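Local coordinates for YHR177W (Saccharomyces cerevisiae, PDB 4M8B), which probably acts as a fungal transcription factor, binding DNA through the WOPR domain that this chain, one piece of the longer protein, contains, at residues N162-F165 with H166-R169; L175-L178 with Q179-A182. All coordinates share one frame; numbering follows the deposited sequence.

Interaction 1 (N162-F165 with H166-R169)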
loop_
_atom_site.group_PDB
_atom_site.type_symbol
_atom_site.label_atom_id
_atom_site.label_comp_id
_atom_site.label_asym_id
_atom_site.label_seq_id
_atom_site.Cartn_x
_atom_site.Cartn_y
_atom_site.Cartn_z
ATOM N N ASN C 162 -3.878 4.679 -16.435
ATOM C CA ASN C 162 -4.003 6.108 -16.181
ATOM C C ASN C 162 -2.937 6.867 -16.956
ATOM O O ASN C 162 -1.753 6.803 -16.617
ATOM C CB ASN C 162 -3.876 6.388 -14.677
ATOM C CG ASN C 162 -4.170 7.841 -14.310
ATOM O OD1 ASN C 162 -4.003 8.755 -15.119
ATOM N ND2 ASN C 162 -4.597 8.054 -13.071
ATOM N N PRO C 163 -3.358 7.582 -18.008
ATOM C CA PRO C 163 -2.479 8.362 -18.885
ATOM C C PRO C 163 -1.456 9.209 -18.128
ATOM O O PRO C 163 -0.382 9.474 -18.669
ATOM C CB PRO C 163 -3.453 9.265 -19.660
ATOM C CG PRO C 163 -4.858 8.878 -19.204
ATOM C CD PRO C 163 -4.745 7.568 -18.500
ATOM N N PHE C 164 -1.772 9.621 -16.904
ATOM C CA PHE C 164 -0.841 10.441 -16.131
ATOM C C PHE C 164 0.467 9.714 -15.838
ATOM O O PHE C 164 1.521 10.336 -15.735
ATOM C CB PHE C 164 -1.476 10.923 -14.822
ATOM C CG PHE C 164 -0.510 11.639 -13.913
ATOM C CD1 PHE C 164 -0.221 12.982 -14.101
ATOM C CD2 PHE C 164 0.118 10.966 -12.875
ATOM C CE1 PHE C 164 0.671 13.641 -13.271
ATOM C CE2 PHE C 164 1.013 11.619 -12.041
ATOM C CZ PHE C 164 1.291 12.958 -12.239
ATOM N N PHE C 165 0.396 8.395 -15.710
ATOM C CA PHE C 165 1.565 7.597 -15.351
ATOM C C PHE C 165 2.360 7.103 -16.561
ATOM O O PHE C 165 3.412 6.486 -16.402
ATOM C CB PHE C 165 1.144 6.404 -14.486
ATOM C CG PHE C 165 0.617 6.789 -13.130
ATOM C CD1 PHE C 165 -0.690 7.225 -12.973
ATOM C CD2 PHE C 165 1.427 6.709 -12.009
ATOM C CE1 PHE C 165 -1.179 7.578 -11.725
ATOM C CE2 PHE C 165 0.945 7.061 -10.757
ATOM C CZ PHE C 165 -0.358 7.496 -10.614
ATOM N N HIS C 166 1.857 7.377 -17.763
ATOM C CA HIS C 166 2.480 6.877 -18.991
ATOM C C HIS C 166 3.947 7.274 -19.120
ATOM O O HIS C 166 4.778 6.472 -19.544
ATOM C CB HIS C 166 1.695 7.333 -20.224
ATOM C CG HIS C 166 0.440 6.550 -20.467
ATOM N ND1 HIS C 166 -0.539 6.964 -21.341
ATOM C CD2 HIS C 166 0.013 5.371 -19.952
ATOM C CE1 HIS C 166 -1.520 6.078 -21.355
ATOM N NE2 HIS C 166 -1.210 5.103 -20.521
ATOM N N LYS C 167 4.258 8.511 -18.741
ATOM C CA LYS C 167 5.627 9.016 -18.796
ATOM C C LYS C 167 6.516 8.396 -17.720
ATOM O O LYS C 167 7.716 8.663 -17.668
ATOM C CB LYS C 167 5.634 10.538 -18.657
ATOM C CG LYS C 167 4.890 11.039 -17.432
ATOM C CD LYS C 167 4.981 12.548 -17.298
ATOM C CE LYS C 167 4.071 13.046 -16.188
ATOM N NZ LYS C 167 2.647 12.705 -16.459
ATOM N N PHE C 168 5.925 7.568 -16.865
ATOM C CA PHE C 168 6.675 6.897 -15.808
ATOM C C PHE C 168 7.012 5.467 -16.206
ATOM O O PHE C 168 7.149 4.591 -15.351
ATOM C CB PHE C 168 5.886 6.913 -14.499
ATOM C CG PHE C 168 5.550 8.293 -14.017
ATOM C CD1 PHE C 168 6.490 9.307 -14.076
ATOM C CD2 PHE C 168 4.291 8.582 -13.519
ATOM C CE1 PHE C 168 6.184 10.587 -13.638
ATOM C CE2 PHE C 168 3.978 9.857 -13.080
ATOM C CZ PHE C 168 4.927 10.861 -13.140
ATOM N N ARG C 169 7.135 5.244 -17.512
ATOM C CA ARG C 169 7.527 3.948 -18.053
ATOM C C ARG C 169 8.783 3.456 -17.340
ATOM O O ARG C 169 9.784 4.171 -17.277
ATOM C CB ARG C 169 7.783 4.065 -19.558
ATOM C CG ARG C 169 8.044 2.746 -20.266
ATOM C CD ARG C 169 8.843 2.973 -21.539
ATOM N NE ARG C 169 10.099 3.661 -21.253
ATOM C CZ ARG C 169 11.227 3.046 -20.920
ATOM N NH1 ARG C 169 11.263 1.724 -20.840
ATOM N NH2 ARG C 169 12.319 3.754 -20.668
HETATM O O HOH W 1 2.028 10.725 -18.851
#

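Interaction 2 (L175-L178 with Q179-A182)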
loop_
_atom_site.group_PDB
_atom_site.type_symbol
_atom_site.label_atom_id
_atom_site.label_comp_id
_atom_site.label_asym_id
_atom_site.label_seq_id
_atom_site.Cartn_x
_atom_site.Cartn_y
_atom_site.Cartn_z
ATOM N N LEU C 175 12.230 -3.215 -13.380
ATOM C CA LEU C 175 11.457 -4.407 -13.707
ATOM C C LEU C 175 12.145 -5.683 -13.216
ATOM O O LEU C 175 11.492 -6.592 -12.700
ATOM C CB LEU C 175 11.187 -4.479 -15.214
ATOM C CG LEU C 175 10.077 -3.557 -15.730
ATOM C CD1 LEU C 175 9.945 -3.629 -17.245
ATOM C CD2 LEU C 175 8.759 -3.910 -15.067
ATOM N N ASP C 176 13.465 -5.741 -13.367
ATOM C CA ASP C 176 14.233 -6.897 -12.912
ATOM C C ASP C 176 14.198 -7.003 -11.392
ATOM O O ASP C 176 13.955 -8.076 -10.840
ATOM C CB ASP C 176 15.681 -6.818 -13.408
ATOM C CG ASP C 176 15.796 -6.999 -14.911
ATOM O OD1 ASP C 176 14.932 -7.684 -15.497
ATOM O OD2 ASP C 176 16.754 -6.457 -15.504
ATOM N N ALA C 177 14.437 -5.878 -10.724
ATOM C CA ALA C 177 14.396 -5.818 -9.267
ATOM C C ALA C 177 13.038 -6.254 -8.719
ATOM O O ALA C 177 12.957 -6.925 -7.688
ATOM C CB ALA C 177 14.736 -4.416 -8.790
ATOM N N LEU C 178 11.974 -5.874 -9.418
ATOM C CA LEU C 178 10.616 -6.186 -8.984
ATOM C C LEU C 178 10.279 -7.670 -9.093
ATOM O O LEU C 178 9.530 -8.204 -8.276
ATOM C CB LEU C 178 9.598 -5.354 -9.767
ATOM C CG LEU C 178 9.513 -3.883 -9.364
ATOM C CD1 LEU C 178 8.582 -3.116 -10.289
ATOM C CD2 LEU C 178 9.046 -3.773 -7.923
ATOM N N GLN C 179 10.826 -8.337 -10.102
ATOM C CA GLN C 179 10.540 -9.753 -10.298
ATOM C C GLN C 179 11.361 -10.626 -9.343
ATOM O O GLN C 179 10.961 -11.743 -9.013
ATOM C CB GLN C 179 10.757 -10.156 -11.761
ATOM C CG GLN C 179 12.209 -10.164 -12.210
ATOM C CD GLN C 179 12.841 -11.540 -12.110
ATOM O OE1 GLN C 179 12.143 -12.549 -11.995
ATOM N NE2 GLN C 179 14.168 -11.587 -12.154
ATOM N N LYS C 180 12.498 -10.101 -8.890
ATOM C CA LYS C 180 13.355 -10.811 -7.941
ATOM C C LYS C 180 12.735 -10.881 -6.547
ATOM O O LYS C 180 13.192 -11.644 -5.696
ATOM C CB LYS C 180 14.732 -10.141 -7.839
ATOM C CG LYS C 180 15.620 -10.303 -9.061
ATOM C CD LYS C 180 17.062 -9.918 -8.742
ATOM C CE LYS C 180 17.183 -8.456 -8.329
ATOM N NZ LYS C 180 16.986 -7.522 -9.475
ATOM N N VAL C 181 11.702 -10.078 -6.318
ATOM C CA VAL C 181 11.090 -9.969 -4.996
ATOM C C VAL C 181 10.144 -11.128 -4.675
ATOM O O VAL C 181 9.352 -11.547 -5.520
ATOM C CB VAL C 181 10.338 -8.633 -4.842
ATOM C CG1 VAL C 181 9.521 -8.620 -3.560
ATOM C CG2 VAL C 181 11.318 -7.472 -4.870
ATOM N N ALA C 182 10.235 -11.637 -3.447
ATOM C CA ALA C 182 9.379 -12.730 -2.986
ATOM C C ALA C 182 9.063 -12.594 -1.497
ATOM O O ALA C 182 9.792 -11.933 -0.760
ATOM C CB ALA C 182 10.030 -14.070 -3.269
#

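Interaction 1 (N162-F165 with H166-R169)
Lys167 reaches back to Phe164 in two ways at once. Its NZ donates to the backbone oxygen Phe164 O at 2.7 Å, in the carbonyl plane and on a lone pair, while the same ammonium group sits over one face of the Phe164 ring as a cation-pi contact, with NZ 4.1 Å from the ring centroid. The chain gets there with CG tucked between the backbone N and the carbonyl carbon (chi1 53°) and a final bend about CD-CE. A water completes the grip: it accepts from Lys167 NZ and Lys167 N and donates to Pro163 O.

Phe168 lies beside this group and can be traced outward. Its CB and CG rest against Phe165 O, the acceptor of the bond from Phe168 N. CD2 meets the backbone at Phe165 CA (3.4 Å) and the neighbouring ring at Phe165 CD2 (3.7 Å). Further out, CE2 lies 3.6 Å from Phe164 CE2, and CZ touches that same atom more loosely. The edge of Phe168 thus points toward the face of Phe164 in an offset edge-to-face pair, planes at 74°; with Phe165 the meeting is oblique.

The three phenylalanines make a small aromatic cluster in the loop between helices 148-153 and 172-179 of the WOPR domain, the Phe164 ring touching Leu31 and the Phe168 ring Asn30. An Asx turn starts the stretch: Asn162 OD1 accepts from Phe164 N at 3.0 Å. From there the backbone coils by bonds three residues apart, Phe165 N to Asn162 O and then His166 N to Pro163 O. His166 folds its imidazole back over Pro163, whose CA stands 3.5 Å from the ring centroid in a CH-pi contact over one face.

Interaction 2 (L175-L178 with Q179-A182)
Gln179 continues the helical bonding of 175-178: its N donates to Leu175 O at 3.2 Å, with a weaker share going to Asp176 O. A chi1 of 70° swings CG in against Asp176 O, and the bend at chi2 keeps the amide near that carbonyl too.

At Lys180, the backbone N also donates to Asp176 O, 3.2 Å away. CG passes the same oxygen, and two successive bends (chi3 -62°, chi4 -72°) turn the chain back along the helix, bringing NZ beside the backbone of Ala177. No salt bridge results with Asp176, whose OD2 is 6.1 Å from Lys180 NZ.

Val181 is where the chain straightens. Its N makes only a weak bond to Leu178 O, at 3.5 Å, and CG2 turns back against Ala177 O. Leu178 O also receives Lys79 NZ, which bonds weakly to Gln179 O as well.

Ala177 and Leu178 meanwhile pack on strand 113-128, and Leu178 also on helix 16-28. Close to the bound DNA, and with Lys79 as this protein's own addition, i to i+4 bonds give way to a weak i to i+3 bond as the chain turns extended, typical of a helix C terminus.

Following the chain past helix 148-153, interaction 1 comes first, coiling residues 162-169 into a compact element within the loop that leads to helix 172-179. Interaction 2 follows at the far end of that helix, where 175-182 passes from its last turns into the C-terminal segment. The two are in series, neither nested nor crossed, and each closes just a local turn. Their centres lie about 20 Å apart, with nearest atoms about 7 Å from each other. Interaction 1 borders the loop around Asn30 and Leu31, about 20 Å from the nucleic acid at its nearest atom; interaction 2 joins strand 113-128 and helix 16-28, with its nearest atom about 4 Å from the nucleic acid.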